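Long-range contacts in putative 4-amino-4-deoxychorismate lyase (PDB 2ZGI), which probably acts as a pyridoxal-phosphate-dependent lyase of the class-IV aminotransferase family, putatively on 4-amino-4-deoxychorismate: residues S23-L28 and R80-V85; R29-R34 and P241-E246. All coordinates share one frame; numbering follows the deposited sequence.

Contacts 1 and 2 follow one another along strand 24-31, their centres 18 Å apart. In contact 1 the strand pairs with its neighbour 78-86 inside an antiparallel sheet; in contact 2 its far end meets the chain's C-terminal tail. The two touch where L81 CD1 packs 4.2 Å from A30 CB. By nearest atoms the F25 side chain is about 5 Å from the bound pyridoxal-5'-phosphate and that of R29 about 8 Å, so contact 2 lies farther off. T26 reaches the cofactor-binding R44, and R29 bonds weakly to the backbone of S218. A single strand thus joins sheet, cofactor surroundings and the start of the C-terminal tail.

Contact 1 (S23-L28 and R80-V85); sequences SVFTTL and RLRFTV
R82 lays its guanidinium flat on the ring of F25, the two planes 13° apart and their centres 4.1 Å from each other. R82 NH1 lies over the ring face, 3.2 Å from F25 CD1, and R82 NH2 over F25 CG and near its CB. R82 extends with CG anti to N (chi1 -166°) before bending at chi3, which turns its planar end back across the neighbouring strand. T84 OG1 steadies that end: it takes a bond from R82 NE at 2.7 Å and a weak one from NH2. A water in the guanidinium plane links NH2, weakly, to S23 OG. Y19 of the second subunit adds a cation-pi contact to R82, and E93 a long, weak ion pair. Farther along this face, T27 CG2 packs against R82 CG and meets R80 NH2 at 3.4 Å.

On the other face L28 CD1 touches F83 CD2 at 3.6 Å, T26 CG2 comes to the edge of the F83 ring, and V24 lies alongside V85. T26 OG1 is hydrogen-bonded to H41 and to R44, which binds pyridoxal 5'-phosphate, and F25 comes to about 5 Å from the cofactor (nearest atoms), so this strand pair borders its site. V24-V85, T26-F83 and L28-L81 are antiparallel hydrogen-bonded pairs, with F25-T84 and T27-R82 as the non-hydrogen-bonded pairs between them. The chemistry is therefore two-sided: mostly apolar packing, broken by the T26 hydroxyl, faces helix 38-51, whereas on the opposite face stacking on F25 and bonds to T84 OG1 restrict the rotation of the R82 cation.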
loop_
_atom_site.group_PDB
_atom_site.type_symbol
_atom_site.label_atom_id
_atom_site.label_comp_id
_atom_site.label_asym_id
_atom_site.label_seq_id
_atom_site.Cartn_x
_atom_site.Cartn_y
_atom_site.Cartn_z
ATOM N N SER D 23 26.026 -8.504 1.247
ATOM C CA SER D 23 26.498 -9.819 1.678
ATOM C C SER D 23 25.363 -10.805 1.619
ATOM O O SER D 23 24.168 -10.414 1.610
ATOM C CB SER D 23 27.073 -9.766 3.111
ATOM O OG SER D 23 26.086 -9.352 4.069
ATOM N N VAL D 24 25.724 -12.085 1.530
ATOM C CA VAL D 24 24.788 -13.174 1.761
ATOM C C VAL D 24 25.365 -14.013 2.870
ATOM O O VAL D 24 26.580 -13.953 3.146
ATOM C CB VAL D 24 24.493 -14.009 0.454
ATOM C CG1 VAL D 24 23.872 -13.133 -0.574
ATOM C CG2 VAL D 24 25.795 -14.598 -0.125
ATOM N N PHE D 25 24.515 -14.778 3.545
ATOM C CA PHE D 25 24.977 -15.512 4.699
ATOM C C PHE D 25 24.096 -16.717 4.928
ATOM O O PHE D 25 23.031 -16.859 4.287
ATOM C CB PHE D 25 25.044 -14.583 5.948
ATOM C CG PHE D 25 23.679 -14.226 6.536
ATOM C CD1 PHE D 25 23.179 -14.934 7.630
ATOM C CD2 PHE D 25 22.905 -13.199 5.998
ATOM C CE1 PHE D 25 21.929 -14.623 8.183
ATOM C CE2 PHE D 25 21.643 -12.884 6.528
ATOM C CZ PHE D 25 21.153 -13.578 7.622
ATOM N N THR D 26 24.541 -17.598 5.818
ATOM C CA THR D 26 23.697 -18.659 6.305
ATOM C C THR D 26 24.083 -18.979 7.744
ATOM O O THR D 26 25.229 -18.754 8.155
ATOM C CB THR D 26 23.759 -19.907 5.389
ATOM O OG1 THR D 26 22.660 -20.769 5.706
ATOM C CG2 THR D 26 25.105 -20.687 5.576
ATOM N N THR D 27 23.129 -19.477 8.520
ATOM C CA THR D 27 23.395 -19.791 9.908
ATOM C C THR D 27 22.999 -21.242 10.186
ATOM O O THR D 27 21.893 -21.687 9.829
ATOM C CB THR D 27 22.703 -18.809 10.885
ATOM O OG1 THR D 27 21.307 -19.089 10.939
ATOM C CG2 THR D 27 22.868 -17.413 10.443
ATOM N N LEU D 28 23.916 -21.979 10.809
ATOM C CA LEU D 28 23.778 -23.415 11.019
ATOM C C LEU D 28 23.812 -23.729 12.492
ATOM O O LEU D 28 24.326 -22.933 13.300
ATOM C CB LEU D 28 24.947 -24.188 10.408
ATOM C CG LEU D 28 25.325 -24.028 8.949
ATOM C CD1 LEU D 28 26.281 -22.862 8.825
ATOM C CD2 LEU D 28 25.961 -25.346 8.432
ATOM N N ARG D 80 26.235 -22.458 17.367
ATOM C CA ARG D 80 25.623 -21.707 16.283
ATOM C C ARG D 80 26.751 -21.218 15.391
ATOM O O ARG D 80 27.723 -20.588 15.859
ATOM C CB ARG D 80 24.809 -20.525 16.818
ATOM C CG ARG D 80 23.969 -19.811 15.744
ATOM C CD ARG D 80 23.864 -18.325 16.101
ATOM N NE ARG D 80 23.255 -17.481 15.077
ATOM C CZ ARG D 80 23.917 -16.580 14.343
ATOM N NH1 ARG D 80 25.230 -16.417 14.485
ATOM N NH2 ARG D 80 23.267 -15.843 13.444
ATOM N N LEU D 81 26.629 -21.506 14.103
ATOM C CA LEU D 81 27.653 -21.150 13.156
ATOM C C LEU D 81 27.079 -20.170 12.184
ATOM O O LEU D 81 25.879 -20.185 11.895
ATOM C CB LEU D 81 28.121 -22.405 12.375
ATOM C CG LEU D 81 28.530 -23.643 13.169
ATOM C CD1 LEU D 81 28.641 -24.878 12.249
ATOM C CD2 LEU D 81 29.880 -23.337 13.770
ATOM N N ARG D 82 27.945 -19.334 11.642
ATOM C CA ARG D 82 27.531 -18.430 10.621
ATOM C C ARG D 82 28.593 -18.247 9.552
ATOM O O ARG D 82 29.765 -17.974 9.872
ATOM C CB ARG D 82 27.231 -17.106 11.282
ATOM C CG ARG D 82 26.471 -16.171 10.412
ATOM C CD ARG D 82 26.768 -14.799 10.915
ATOM N NE ARG D 82 26.859 -13.936 9.781
ATOM C CZ ARG D 82 25.825 -13.272 9.304
ATOM N NH1 ARG D 82 24.673 -13.380 9.933
ATOM N NH2 ARG D 82 25.967 -12.507 8.240
ATOM N N PHE D 83 28.180 -18.371 8.288
ATOM C CA PHE D 83 29.069 -18.243 7.144
ATOM C C PHE D 83 28.553 -17.079 6.321
ATOM O O PHE D 83 27.399 -17.066 5.945
ATOM C CB PHE D 83 29.034 -19.496 6.251
ATOM C CG PHE D 83 29.612 -20.753 6.881
ATOM C CD1 PHE D 83 30.819 -20.728 7.578
ATOM C CD2 PHE D 83 28.997 -21.983 6.670
ATOM C CE1 PHE D 83 31.362 -21.902 8.116
ATOM C CE2 PHE D 83 29.547 -23.172 7.201
ATOM C CZ PHE D 83 30.720 -23.118 7.927
ATOM N N THR D 84 29.406 -16.103 6.041
ATOM C CA THR D 84 28.976 -14.877 5.352
ATOM C C THR D 84 29.901 -14.640 4.157
ATOM O O THR D 84 31.130 -14.733 4.293
ATOM C CB THR D 84 29.005 -13.654 6.298
ATOM O OG1 THR D 84 28.304 -13.978 7.497
ATOM C CG2 THR D 84 28.355 -12.414 5.654
ATOM N N VAL D 85 29.298 -14.352 3.013
ATOM C CA VAL D 85 29.996 -13.991 1.794
ATOM C C VAL D 85 29.747 -12.529 1.361
ATOM O O VAL D 85 28.595 -12.080 1.211
ATOM C CB VAL D 85 29.590 -14.926 0.632
ATOM C CG1 VAL D 85 30.253 -14.503 -0.656
ATOM C CG2 VAL D 85 29.959 -16.401 0.967
HETATM O O HOH W 1 25.169 -10.467 6.565
#

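Contact 2 (R29-R34 and P241-E246); sequences RAEGGR and PACYTE
R29 starts with CG anti to the backbone N and bends at chi3 (74°), while E31 CG stands beside its backbone N, opposite the carbonyl carbon (chi1 -64°), and the chain runs out extended beyond it; these torsions bring guanidinium and carboxylate together beside P241 and A242. R29 grips E31 side-on, sending NE and NH2 to the same oxygen, OE2, at 2.8 Å and 2.7 Å; OE2 lies in the guanidinium plane. A third donor, A242 N, reaches E31 OE2 at 2.9 Å from above the carboxylate plane, with a fairly straight N-H...O angle of 162°. The salt bridge is thereby tied to the C-terminal tail, and three donors on one oxygen would probably favour the ionised carboxylate. P241 lies over one face of the R29 guanidinium, toward its rim, with P241 CB 3.7 Å from R29 NE, and A242 CB packs 3.6 Å from E31 OE1. C243 SG approaches E31 CG at 4.0 Å.

A type I' turn from E31 to R34, with G32 and G33 at positive phi, reverses the chain into strand 34-35. The tail follows helix 233-239 and is fastened to strand 78-86 by the C243-C78 disulfide, while P241 packs on Y105 of helix 103-107.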
loop_
_atom_site.group_PDB
_atom_site.type_symbol
_atom_site.label_atom_id
_atom_site.label_comp_id
_atom_site.label_asym_id
_atom_site.label_seq_id
_atom_site.Cartn_x
_atom_site.Cartn_y
_atom_site.Cartn_z
ATOM N N ARG D 29 23.287 -24.907 12.836
ATOM C CA ARG D 29 23.426 -25.452 14.179
ATOM C C ARG D 29 24.336 -26.669 14.105
ATOM O O ARG D 29 24.206 -27.457 13.175
ATOM C CB ARG D 29 22.061 -25.843 14.750
ATOM C CG ARG D 29 22.118 -26.043 16.250
ATOM C CD ARG D 29 20.746 -26.199 16.868
ATOM N NE ARG D 29 20.116 -27.495 16.607
ATOM C CZ ARG D 29 19.089 -27.664 15.781
ATOM N NH1 ARG D 29 18.601 -26.626 15.120
ATOM N NH2 ARG D 29 18.564 -28.890 15.606
ATOM N N ALA D 30 25.273 -26.801 15.048
ATOM C CA ALA D 30 26.073 -28.025 15.182
ATOM C C ALA D 30 25.667 -28.690 16.473
ATOM O O ALA D 30 25.502 -28.005 17.490
ATOM C CB ALA D 30 27.591 -27.730 15.192
ATOM N N GLU D 31 25.459 -30.004 16.431
ATOM C CA GLU D 31 25.122 -30.739 17.634
ATOM C C GLU D 31 26.225 -31.731 17.898
ATOM O O GLU D 31 26.571 -32.521 17.015
ATOM C CB GLU D 31 23.748 -31.412 17.521
ATOM C CG GLU D 31 22.602 -30.376 17.394
ATOM C CD GLU D 31 21.238 -30.955 17.113
ATOM O OE1 GLU D 31 21.128 -32.134 16.723
ATOM O OE2 GLU D 31 20.256 -30.209 17.308
ATOM N N GLY D 32 26.778 -31.661 19.110
ATOM C CA GLY D 32 27.921 -32.501 19.522
ATOM C C GLY D 32 28.999 -32.588 18.445
ATOM O O GLY D 32 29.422 -33.697 18.061
ATOM N N GLY D 33 29.424 -31.428 17.956
ATOM C CA GLY D 33 30.500 -31.291 16.945
ATOM C C GLY D 33 30.124 -31.498 15.473
ATOM O O GLY D 33 30.962 -31.333 14.580
ATOM N N ARG D 34 28.874 -31.861 15.202
ATOM C CA ARG D 34 28.466 -32.225 13.857
ATOM C C ARG D 34 27.520 -31.161 13.312
ATOM O O ARG D 34 26.441 -30.941 13.895
ATOM C CB ARG D 34 27.753 -33.583 13.872
ATOM C CG ARG D 34 27.379 -34.116 12.494
ATOM C CD ARG D 34 26.551 -35.398 12.589
ATOM N NE ARG D 34 25.155 -35.159 12.978
ATOM C CZ ARG D 34 24.172 -34.851 12.131
ATOM N NH1 ARG D 34 24.411 -34.691 10.833
ATOM N NH2 ARG D 34 22.933 -34.661 12.587
ATOM N N PRO D 241 16.044 -29.211 18.915
ATOM C CA PRO D 241 17.503 -29.143 19.033
ATOM C C PRO D 241 18.005 -30.077 20.130
ATOM O O PRO D 241 17.453 -30.081 21.240
ATOM C CB PRO D 241 17.742 -27.680 19.423
ATOM C CG PRO D 241 16.610 -26.961 18.799
ATOM C CD PRO D 241 15.434 -27.875 19.015
ATOM N N ALA D 242 19.029 -30.862 19.819
ATOM C CA ALA D 242 19.610 -31.778 20.799
ATOM C C ALA D 242 20.624 -31.088 21.726
ATOM O O ALA D 242 21.788 -31.481 21.799
ATOM C CB ALA D 242 20.241 -32.984 20.082
ATOM N N CYS D 243 20.177 -30.070 22.459
ATOM C CA CYS D 243 21.102 -29.129 23.093
ATOM C C CYS D 243 20.861 -28.820 24.578
ATOM O O CYS D 243 21.373 -27.828 25.080
ATOM C CB CYS D 243 21.112 -27.824 22.284
ATOM S SG CYS D 243 21.549 -28.097 20.556
ATOM N N TYR D 244 20.081 -29.641 25.273
ATOM C CA TYR D 244 19.856 -29.455 26.727
ATOM C C TYR D 244 20.953 -30.119 27.579
ATOM O O TYR D 244 21.546 -31.105 27.148
ATOM C CB TYR D 244 18.455 -29.960 27.118
ATOM C CG TYR D 244 17.355 -29.187 26.400
ATOM C CD1 TYR D 244 16.932 -27.928 26.867
ATOM C CD2 TYR D 244 16.761 -29.693 25.246
ATOM C CE1 TYR D 244 15.934 -27.206 26.213
ATOM C CE2 TYR D 244 15.765 -28.978 24.575
ATOM C CZ TYR D 244 15.354 -27.734 25.073
ATOM O OH TYR D 244 14.377 -27.026 24.401
ATOM N N THR D 245 21.226 -29.588 28.779
ATOM C CA THR D 245 22.367 -30.083 29.590
ATOM C C THR D 245 22.336 -31.599 29.819
ATOM O O THR D 245 21.354 -32.132 30.365
ATOM C CB THR D 245 22.536 -29.342 30.929
ATOM O OG1 THR D 245 21.258 -29.200 31.559
ATOM C CG2 THR D 245 23.153 -27.963 30.698
ATOM N N GLU D 246 23.434 -32.252 29.412
ATOM C CA GLU D 246 23.539 -33.722 29.206
ATOM C C GLU D 246 22.627 -34.627 30.058
ATOM O O GLU D 246 23.053 -35.232 31.050
ATOM C CB GLU D 246 25.018 -34.185 29.282
#